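Local structure of probable L,D-transpeptidase 3 (Mycobacterium tuberculosis, 6D4K) at residues A[116-121]-A[254-259]; A[128-133]-A[244-249]; A[204-209]-A[217-222]. The protein probably acts as an L,D-transpeptidase in cell-wall biogenesis, is unable to form 3->3 peptidoglycan cross-links from tetrapeptide stems, and may instead attach proteins to peptidoglycan. All coordinates share one frame; numbering follows the deposited sequence.

In the fold
From the N terminus, the chain first runs along 116-121 and turns straight into 128-133, the antiparallel neighbour of that strand. It then runs on to 204-209, which pairs almost at once with 217-222 in contact 3, a beta hairpin that carries His218, the predicted proton donor/acceptor. The helix segment 244-249 next folds back on 128-133 and closes contact 2. Finally 254-259 returns to lie beside 116-121, completing contact 1, the longest closure. The three loops are concentric: contact 3 lies within contact 2, contact 2 within contact 1, and none cross. Helix 241-250 touches strands 127-132 and 256-260 as well as the hairpin, tying the layers together.

Contact 1 (A[116-121]-A[254-259]); sequences AVVGVA and GDPVIV
Ile258 carries CG1 beside its backbone N (chi1 -65°), and a second torsion of 116°, away from a staggered value, swings CD1 back toward Val118, whose CG1 lies opposite its own N. The two methyls, Ile258 CD1 and Val118 CG1, meet at 3.8 Å. The second branch of Val118, CG2, touches Pro256 CG at 3.8 Å, the two side chains crossing at about a right angle. Beneath this apolar row runs a parallel strand pair, with axes only 14° apart. Ile258 supplies both backbone bonds of one step of the ladder: its N donates to Gly119 O at 2.9 Å, and its O accepts from Ala121 N at 2.7 Å, each close to straight. Gly119 N reaches Pro256 O over a longer 3.3 Å. Toward the start of the strands the backbones spread apart, and proline has no N-H for Val117 O. A water fills in, donating to Val117 O at 2.9 Å and to Pro256 O at 2.7 Å. Further back, Asp255 OD1 takes a weak bond from Val117 N at 3.4 Å. Its carboxylate is held more firmly elsewhere, by the backbone N of Val41 and of Asp252, the latter a calcium-site residue. Branched valines and isoleucine suit these extended backbones, while Gly119, having no side chain, lets the Phe128 ring lie against its CA. The pair sits inside the mixed catalytic sheet: strand 127-132 runs antiparallel beside 117-122, strand 172-180 does the same beside 256-260, and Ile237 of strand 237-239 packs on Ala121 and Val259.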
loop_
_atom_site.group_PDB
_atom_site.type_symbol
_atom_site.label_atom_id
_atom_site.label_comp_id
_atom_site.label_asym_id
_atom_site.label_seq_id
_atom_site.Cartn_x
_atom_site.Cartn_y
_atom_site.Cartn_z
ATOM N N ALA A 116 10.914 2.020 -8.362
ATOM C CA ALA A 116 9.675 2.720 -8.030
ATOM C C ALA A 116 8.535 1.982 -8.709
ATOM O O ALA A 116 8.328 2.108 -9.910
ATOM C CB ALA A 116 9.740 4.178 -8.469
ATOM N N VAL A 117 7.801 1.185 -7.950
ATOM C CA VAL A 117 6.691 0.423 -8.508
ATOM C C VAL A 117 5.436 1.114 -8.004
ATOM O O VAL A 117 5.086 1.005 -6.820
ATOM C CB VAL A 117 6.740 -1.059 -8.117
ATOM C CG1 VAL A 117 5.555 -1.813 -8.718
ATOM C CG2 VAL A 117 8.085 -1.670 -8.524
ATOM N N VAL A 118 4.794 1.871 -8.889
ATOM C CA VAL A 118 3.689 2.751 -8.539
ATOM C C VAL A 118 2.423 2.208 -9.173
ATOM O O VAL A 118 2.405 1.919 -10.377
ATOM C CB VAL A 118 3.945 4.188 -9.033
ATOM C CG1 VAL A 118 2.787 5.098 -8.664
ATOM C CG2 VAL A 118 5.275 4.736 -8.511
ATOM N N GLY A 119 1.364 2.097 -8.379
ATOM C CA GLY A 119 0.074 1.689 -8.892
ATOM C C GLY A 119 -0.954 2.784 -8.715
ATOM O O GLY A 119 -1.083 3.340 -7.621
ATOM N N VAL A 120 -1.678 3.125 -9.780
ATOM C CA VAL A 120 -2.683 4.187 -9.741
ATOM C C VAL A 120 -4.034 3.586 -10.096
ATOM O O VAL A 120 -4.221 3.083 -11.211
ATOM C CB VAL A 120 -2.329 5.350 -10.680
ATOM C CG1 VAL A 120 -3.403 6.430 -10.605
ATOM C CG2 VAL A 120 -0.969 5.925 -10.326
ATOM N N ALA A 121 -4.973 3.644 -9.158
ATOM C CA ALA A 121 -6.333 3.172 -9.377
ATOM C C ALA A 121 -7.213 4.351 -9.760
ATOM O O ALA A 121 -7.217 5.378 -9.072
ATOM C CB ALA A 121 -6.890 2.521 -8.113
ATOM N N GLY A 254 6.136 -0.682 1.118
ATOM C CA GLY A 254 6.569 0.691 1.064
ATOM C C GLY A 254 6.323 1.363 -0.265
ATOM O O GLY A 254 6.386 2.581 -0.327
ATOM N N ASP A 255 6.009 0.618 -1.318
ATOM C CA ASP A 255 5.724 1.254 -2.593
ATOM C C ASP A 255 4.363 1.956 -2.549
ATOM O O ASP A 255 3.481 1.571 -1.782
ATOM C CB ASP A 255 5.756 0.235 -3.729
ATOM C CG ASP A 255 7.148 0.032 -4.286
ATOM O OD1 ASP A 255 7.868 1.036 -4.516
ATOM O OD2 ASP A 255 7.531 -1.144 -4.491
ATOM N N PRO A 256 4.186 3.011 -3.339
ATOM C CA PRO A 256 2.962 3.809 -3.262
ATOM C C PRO A 256 1.844 3.280 -4.143
ATOM O O PRO A 256 2.053 2.738 -5.236
ATOM C CB PRO A 256 3.421 5.185 -3.770
ATOM C CG PRO A 256 4.532 4.871 -4.746
ATOM C CD PRO A 256 5.218 3.642 -4.168
ATOM N N VAL A 257 0.630 3.451 -3.630
ATOM C CA VAL A 257 -0.597 3.175 -4.367
ATOM C C VAL A 257 -1.465 4.414 -4.263
ATOM O O VAL A 257 -1.747 4.887 -3.156
ATOM C CB VAL A 257 -1.341 1.944 -3.825
ATOM C CG1 VAL A 257 -2.692 1.766 -4.524
ATOM C CG2 VAL A 257 -0.475 0.705 -4.008
ATOM N N ILE A 258 -1.873 4.952 -5.407
ATOM C CA ILE A 258 -2.689 6.152 -5.460
ATOM C C ILE A 258 -4.079 5.764 -5.943
ATOM O O ILE A 258 -4.221 5.021 -6.922
ATOM C CB ILE A 258 -2.045 7.213 -6.370
ATOM C CG1 ILE A 258 -0.715 7.675 -5.763
ATOM C CG2 ILE A 258 -2.984 8.398 -6.564
ATOM C CD1 ILE A 258 0.499 7.354 -6.598
ATOM N N VAL A 259 -5.101 6.242 -5.242
ATOM C CA VAL A 259 -6.488 6.078 -5.651
ATOM C C VAL A 259 -7.019 7.455 -6.004
ATOM O O VAL A 259 -6.924 8.389 -5.199
ATOM C CB VAL A 259 -7.337 5.431 -4.543
ATOM C CG1 VAL A 259 -8.810 5.385 -4.960
ATOM C CG2 VAL A 259 -6.812 4.038 -4.221
HETATM O O HOH W 1 2.445 0.207 -5.988
#

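Contact 2 (A[128-133]-A[244-249]); sequences FTVSID and AEWYYN
Phe128 pushes the edge of its ring into the face of Tyr247, with CE2 standing 3.7 Å above the plane of the tyrosine ring and over its centre. This is a T-shaped (edge-to-face) pair, its ring centroids 5.0 Å apart and its planes at 83°. It belongs to a helix-on-sheet packing in the L,D-transpeptidase catalytic domain, where helix 241-250 packs on part of the mixed sheet. The axes of strand 128-132 and helix 244-249 approach to 10.5 Å, a gap filled by large side chains on both sides, and they cross at 37°. The strand contributes alternate residues: Phe128, Val130 and Ile132 all point toward the helix. The helix answers with two consecutive aromatics, Trp246 and Tyr247, which splay apart and so cover more of the strand than one residue could. Val130 serves both of them, one methyl each, which is where a beta-branched residue fits well. Its CG1 lies at the edge of the indole, in the ring plane, 3.7 Å from Trp246 CZ3. The other methyl, Val130 CG2, comes to Tyr247 CD2 at 3.8 Å. Carbon-to-carbon packing dominates, with the aromatic pair the one directed interaction between the two segments. Val257, on strand 256-260 one strand further across the sheet, packs on both Phe128 and Tyr247, while Met158 touches Val130 and Trp246, so the pocket for these rings is built by several strands. At the far end Ile132 stretches out fully, its CD1 anti to CA (chi2 179°). That extension carries the last methyl of the chain to the benzo part of the indole, Ile132 CD1 standing 3.7 Å from Trp246 CH2.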
loop_
_atom_site.group_PDB
_atom_site.type_symbol
_atom_site.label_atom_id
_atom_site.label_comp_id
_atom_site.label_asym_id
_atom_site.label_seq_id
_atom_site.Cartn_x
_atom_site.Cartn_y
_atom_site.Cartn_z
ATOM N N PHE A 128 -6.308 -0.002 -13.115
ATOM C CA PHE A 128 -5.172 0.073 -12.211
ATOM C C PHE A 128 -3.945 0.095 -13.102
ATOM O O PHE A 128 -3.694 -0.866 -13.832
ATOM C CB PHE A 128 -5.155 -1.141 -11.276
ATOM C CG PHE A 128 -4.129 -1.068 -10.178
ATOM C CD1 PHE A 128 -4.236 -0.119 -9.178
ATOM C CD2 PHE A 128 -3.092 -1.986 -10.114
ATOM C CE1 PHE A 128 -3.317 -0.060 -8.154
ATOM C CE2 PHE A 128 -2.167 -1.940 -9.084
ATOM C CZ PHE A 128 -2.279 -0.970 -8.104
ATOM N N THR A 129 -3.201 1.196 -13.068
ATOM C CA THR A 129 -2.068 1.405 -13.960
ATOM C C THR A 129 -0.783 1.233 -13.168
ATOM O O THR A 129 -0.562 1.938 -12.180
ATOM C CB THR A 129 -2.124 2.801 -14.576
ATOM O OG1 THR A 129 -3.379 2.981 -15.249
ATOM C CG2 THR A 129 -0.971 2.994 -15.562
ATOM N N VAL A 130 0.070 0.310 -13.608
ATOM C CA VAL A 130 1.321 0.023 -12.920
ATOM C C VAL A 130 2.470 0.565 -13.750
ATOM O O VAL A 130 2.543 0.329 -14.961
ATOM C CB VAL A 130 1.497 -1.485 -12.652
ATOM C CG1 VAL A 130 2.817 -1.747 -11.941
ATOM C CG2 VAL A 130 0.338 -2.020 -11.848
ATOM N N SER A 131 3.384 1.263 -13.096
ATOM C CA SER A 131 4.616 1.690 -13.732
ATOM C C SER A 131 5.803 1.254 -12.886
ATOM O O SER A 131 5.720 1.161 -11.654
ATOM C CB SER A 131 4.654 3.204 -13.945
ATOM O OG SER A 131 4.535 3.885 -12.717
ATOM N N ILE A 132 6.909 0.989 -13.568
ATOM C CA ILE A 132 8.161 0.606 -12.941
ATOM C C ILE A 132 9.192 1.644 -13.372
ATOM O O ILE A 132 9.500 1.771 -14.568
ATOM C CB ILE A 132 8.582 -0.824 -13.326
ATOM C CG1 ILE A 132 7.487 -1.820 -12.922
ATOM C CG2 ILE A 132 9.893 -1.193 -12.657
ATOM C CD1 ILE A 132 7.794 -3.258 -13.269
ATOM N N ASP A 133 9.679 2.429 -12.409
ATOM C CA ASP A 133 10.596 3.533 -12.686
ATOM C C ASP A 133 10.052 4.449 -13.779
ATOM O O ASP A 133 10.780 4.888 -14.674
ATOM C CB ASP A 133 12.004 3.023 -12.994
ATOM C CG ASP A 133 12.611 2.259 -11.823
ATOM O OD1 ASP A 133 12.530 2.751 -10.679
ATOM O OD2 ASP A 133 13.162 1.162 -12.049
ATOM N N ALA A 244 -3.068 -9.475 -10.891
ATOM C CA ALA A 244 -2.698 -9.420 -9.476
ATOM C C ALA A 244 -1.370 -10.120 -9.211
ATOM O O ALA A 244 -0.553 -9.633 -8.421
ATOM C CB ALA A 244 -3.809 -10.036 -8.619
ATOM N N GLU A 245 -1.147 -11.280 -9.836
ATOM C CA GLU A 245 0.095 -12.013 -9.614
ATOM C C GLU A 245 1.300 -11.194 -10.050
ATOM O O GLU A 245 2.300 -11.103 -9.326
ATOM C CB GLU A 245 0.057 -13.349 -10.356
ATOM C CG GLU A 245 1.385 -14.082 -10.372
ATOM C CD GLU A 245 1.353 -15.320 -11.239
ATOM O OE1 GLU A 245 2.139 -16.246 -10.968
ATOM O OE2 GLU A 245 0.544 -15.365 -12.193
ATOM N N TRP A 246 1.206 -10.571 -11.227
ATOM C CA TRP A 246 2.302 -9.776 -11.765
ATOM C C TRP A 246 2.575 -8.558 -10.890
ATOM O O TRP A 246 3.725 -8.284 -10.534
ATOM C CB TRP A 246 1.958 -9.361 -13.197
ATOM C CG TRP A 246 3.083 -8.747 -13.918
ATOM C CD1 TRP A 246 4.002 -9.384 -14.701
ATOM C CD2 TRP A 246 3.433 -7.368 -13.925
ATOM N NE1 TRP A 246 4.895 -8.481 -15.204
ATOM C CE2 TRP A 246 4.575 -7.234 -14.736
ATOM C CE3 TRP A 246 2.888 -6.226 -13.330
ATOM C CZ2 TRP A 246 5.190 -6.003 -14.961
ATOM C CZ3 TRP A 246 3.501 -5.008 -13.550
ATOM C CH2 TRP A 246 4.638 -4.907 -14.358
ATOM N N TYR A 247 1.527 -7.831 -10.502
ATOM C CA TYR A 247 1.712 -6.677 -9.623
ATOM C C TYR A 247 2.285 -7.094 -8.268
ATOM O O TYR A 247 3.209 -6.463 -7.749
ATOM C CB TYR A 247 0.380 -5.950 -9.435
ATOM C CG TYR A 247 0.467 -4.850 -8.419
ATOM C CD1 TYR A 247 -0.290 -4.894 -7.254
ATOM C CD2 TYR A 247 1.289 -3.750 -8.631
ATOM C CE1 TYR A 247 -0.227 -3.876 -6.319
ATOM C CE2 TYR A 247 1.364 -2.729 -7.699
ATOM C CZ TYR A 247 0.596 -2.793 -6.547
ATOM O OH TYR A 247 0.677 -1.780 -5.609
ATOM N N TYR A 248 1.714 -8.139 -7.665
ATOM C CA TYR A 248 2.203 -8.664 -6.392
ATOM C C TYR A 248 3.693 -8.988 -6.475
ATOM O O TYR A 248 4.473 -8.630 -5.592
ATOM C CB TYR A 248 1.406 -9.917 -6.035
ATOM C CG TYR A 248 1.787 -10.602 -4.744
ATOM C CD1 TYR A 248 2.864 -11.492 -4.680
ATOM C CD2 TYR A 248 1.021 -10.421 -3.595
ATOM C CE1 TYR A 248 3.188 -12.150 -3.500
ATOM C CE2 TYR A 248 1.332 -11.078 -2.418
ATOM C CZ TYR A 248 2.421 -11.929 -2.370
ATOM O OH TYR A 248 2.726 -12.583 -1.196
ATOM N N ASN A 249 4.099 -9.677 -7.536
ATOM C CA ASN A 249 5.497 -10.067 -7.666
ATOM C C ASN A 249 6.408 -8.872 -7.914
ATOM O O ASN A 249 7.598 -8.941 -7.584
ATOM C CB ASN A 249 5.659 -11.108 -8.779
ATOM C CG ASN A 249 5.115 -12.472 -8.393
ATOM O OD1 ASN A 249 5.009 -12.814 -7.210
ATOM N ND2 ASN A 249 4.798 -13.276 -9.398
#

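Contact 3 (A[204-209]-A[217-222]); sequences VDYAVR and VHSAPW
Val204 lays its CG1 methyl 3.4 Å from His218 CB, the two side chains crossing at about a right angle. Its other methyl, CG2, loosely meets the edge of the Trp222 indole. At Asp205 the chain turns a corner; its backbone N donates to a water at 3.0 Å, and this water also bonds Ser219 O and OG. The Asp205 carboxylate makes salt bridges to Arg241 and Arg181. Tyr206 then grips Ser219 twice: its N donates almost straight (174°) to Ser219 OG at 3.1 Å, and its O accepts from Ser219 N at 3.2 Å. A short polar side chain suits this place, because it can stand in for a backbone acceptor just where the strand bends. Ala207 faces His218 as a non-hydrogen-bonded antiparallel pair, its small methyl crowding the imidazole little. In the hydrogen-bonded pair, Val208 N donates to Val217 O at 2.8 Å, and Val217 N to Val208 O at 2.9 Å. With CG between its backbone N and carbonyl carbon (chi1 69°), His218 brings ND1 near Val204 CG1. This predicted proton donor/acceptor donates from ND1 to Ser219 O at 2.8 Å, approaching from above the carbonyl plane, a bond that probably helps to hold the ring beside Cys236, whose side chain is about 4 Å away. The hairpin is flanked by strands 172-180 and 237-239, while helix 241-250 packs against Tyr206, Val208 and Ser219.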
loop_
_atom_site.group_PDB
_atom_site.type_symbol
_atom_site.label_atom_id
_atom_site.label_comp_id
_atom_site.label_asym_id
_atom_site.label_seq_id
_atom_site.Cartn_x
_atom_site.Cartn_y
_atom_site.Cartn_z
ATOM N N VAL A 204 -8.312 -15.289 -0.769
ATOM C CA VAL A 204 -7.769 -14.365 -1.756
ATOM C C VAL A 204 -6.344 -14.800 -2.067
ATOM O O VAL A 204 -5.503 -14.880 -1.164
ATOM C CB VAL A 204 -7.821 -12.918 -1.247
ATOM C CG1 VAL A 204 -7.105 -11.998 -2.206
ATOM C CG2 VAL A 204 -9.271 -12.483 -1.056
ATOM N N ASP A 205 -6.071 -15.055 -3.349
ATOM C CA ASP A 205 -4.815 -15.688 -3.744
ATOM C C ASP A 205 -3.625 -14.760 -3.526
ATOM O O ASP A 205 -2.654 -15.124 -2.850
ATOM C CB ASP A 205 -4.898 -16.126 -5.205
ATOM C CG ASP A 205 -3.977 -17.286 -5.519
ATOM O OD1 ASP A 205 -3.026 -17.530 -4.745
ATOM O OD2 ASP A 205 -4.216 -17.962 -6.541
ATOM N N TYR A 206 -3.664 -13.567 -4.121
ATOM C CA TYR A 206 -2.617 -12.568 -3.970
ATOM C C TYR A 206 -3.244 -11.360 -3.296
ATOM O O TYR A 206 -4.296 -10.885 -3.736
ATOM C CB TYR A 206 -2.035 -12.161 -5.334
ATOM C CG TYR A 206 -1.375 -13.296 -6.074
ATOM C CD1 TYR A 206 -0.025 -13.568 -5.912
ATOM C CD2 TYR A 206 -2.111 -14.119 -6.920
ATOM C CE1 TYR A 206 0.580 -14.617 -6.573
ATOM C CE2 TYR A 206 -1.515 -15.174 -7.590
ATOM C CZ TYR A 206 -0.170 -15.419 -7.414
ATOM O OH TYR A 206 0.426 -16.469 -8.083
ATOM N N ALA A 207 -2.616 -10.870 -2.229
ATOM C CA ALA A 207 -3.212 -9.804 -1.429
ATOM C C ALA A 207 -2.146 -8.788 -1.049
ATOM O O ALA A 207 -1.217 -9.112 -0.302
ATOM C CB ALA A 207 -3.885 -10.370 -0.178
ATOM N N VAL A 208 -2.302 -7.561 -1.547
ATOM C CA VAL A 208 -1.395 -6.449 -1.275
ATOM C C VAL A 208 -2.162 -5.484 -0.375
ATOM O O VAL A 208 -3.088 -4.808 -0.832
ATOM C CB VAL A 208 -0.950 -5.762 -2.577
ATOM C CG1 VAL A 208 0.023 -4.640 -2.285
ATOM C CG2 VAL A 208 -0.348 -6.773 -3.550
ATOM N N ARG A 209 -1.813 -5.441 0.914
ATOM C CA ARG A 209 -2.552 -4.616 1.866
ATOM C C ARG A 209 -2.063 -3.172 1.777
ATOM O O ARG A 209 -0.854 -2.914 1.792
ATOM C CB ARG A 209 -2.330 -5.124 3.286
ATOM C CG ARG A 209 -3.068 -4.298 4.322
ATOM C CD ARG A 209 -2.562 -4.572 5.732
ATOM N NE ARG A 209 -2.851 -5.932 6.160
ATOM C CZ ARG A 209 -3.886 -6.270 6.924
ATOM N NH1 ARG A 209 -4.739 -5.344 7.344
ATOM N NH2 ARG A 209 -4.068 -7.537 7.267
ATOM N N VAL A 217 -5.231 -4.374 -2.685
ATOM C CA VAL A 217 -5.222 -4.746 -4.096
ATOM C C VAL A 217 -5.104 -6.261 -4.135
ATOM O O VAL A 217 -4.227 -6.833 -3.477
ATOM C CB VAL A 217 -4.030 -4.105 -4.831
ATOM C CG1 VAL A 217 -4.066 -4.478 -6.302
ATOM C CG2 VAL A 217 -4.018 -2.592 -4.663
ATOM N N HIS A 218 -5.983 -6.928 -4.877
ATOM C CA HIS A 218 -5.964 -8.380 -4.784
ATOM C C HIS A 218 -6.589 -9.021 -6.013
ATOM O O HIS A 218 -7.269 -8.372 -6.813
ATOM C CB HIS A 218 -6.652 -8.857 -3.501
ATOM C CG HIS A 218 -8.131 -8.643 -3.492
ATOM N ND1 HIS A 218 -9.021 -9.601 -3.927
ATOM C CD2 HIS A 218 -8.879 -7.585 -3.101
ATOM C CE1 HIS A 218 -10.254 -9.143 -3.803
ATOM N NE2 HIS A 218 -10.196 -7.923 -3.302
ATOM N N SER A 219 -6.341 -10.323 -6.142
ATOM C CA SER A 219 -6.956 -11.123 -7.192
ATOM C C SER A 219 -8.410 -11.391 -6.844
ATOM O O SER A 219 -8.737 -11.750 -5.709
ATOM C CB SER A 219 -6.235 -12.462 -7.320
ATOM O OG SER A 219 -6.024 -13.044 -6.044
ATOM N N ALA A 220 -9.285 -11.232 -7.830
ATOM C CA ALA A 220 -10.726 -11.410 -7.636
ATOM C C ALA A 220 -11.312 -12.156 -8.828
ATOM O O ALA A 220 -12.062 -11.592 -9.632
ATOM C CB ALA A 220 -11.409 -10.057 -7.421
ATOM N N PRO A 221 -10.999 -13.451 -8.959
ATOM C CA PRO A 221 -11.458 -14.198 -10.146
ATOM C C PRO A 221 -12.968 -14.286 -10.286
ATOM O O PRO A 221 -13.471 -14.354 -11.416
ATOM C CB PRO A 221 -10.801 -15.577 -9.985
ATOM C CG PRO A 221 -10.421 -15.664 -8.536
ATOM C CD PRO A 221 -10.176 -14.274 -8.059
ATOM N N TRP A 222 -13.711 -14.284 -9.179
ATOM C CA TRP A 222 -15.167 -14.265 -9.262
ATOM C C TRP A 222 -15.695 -12.952 -9.825
ATOM O O TRP A 222 -16.859 -12.891 -10.238
ATOM C CB TRP A 222 -15.757 -14.478 -7.871
ATOM C CG TRP A 222 -15.353 -13.388 -6.940
ATOM C CD1 TRP A 222 -16.004 -12.208 -6.727
ATOM C CD2 TRP A 222 -14.178 -13.355 -6.120
ATOM N NE1 TRP A 222 -15.314 -11.447 -5.814
ATOM C CE2 TRP A 222 -14.190 -12.129 -5.424
ATOM C CE3 TRP A 222 -13.126 -14.248 -5.895
ATOM C CZ2 TRP A 222 -13.192 -11.773 -4.522
ATOM C CZ3 TRP A 222 -12.134 -13.894 -5.000
ATOM C CH2 TRP A 222 -12.172 -12.666 -4.325
HETATM O O HOH W 2 -8.181 -14.568 -5.399
#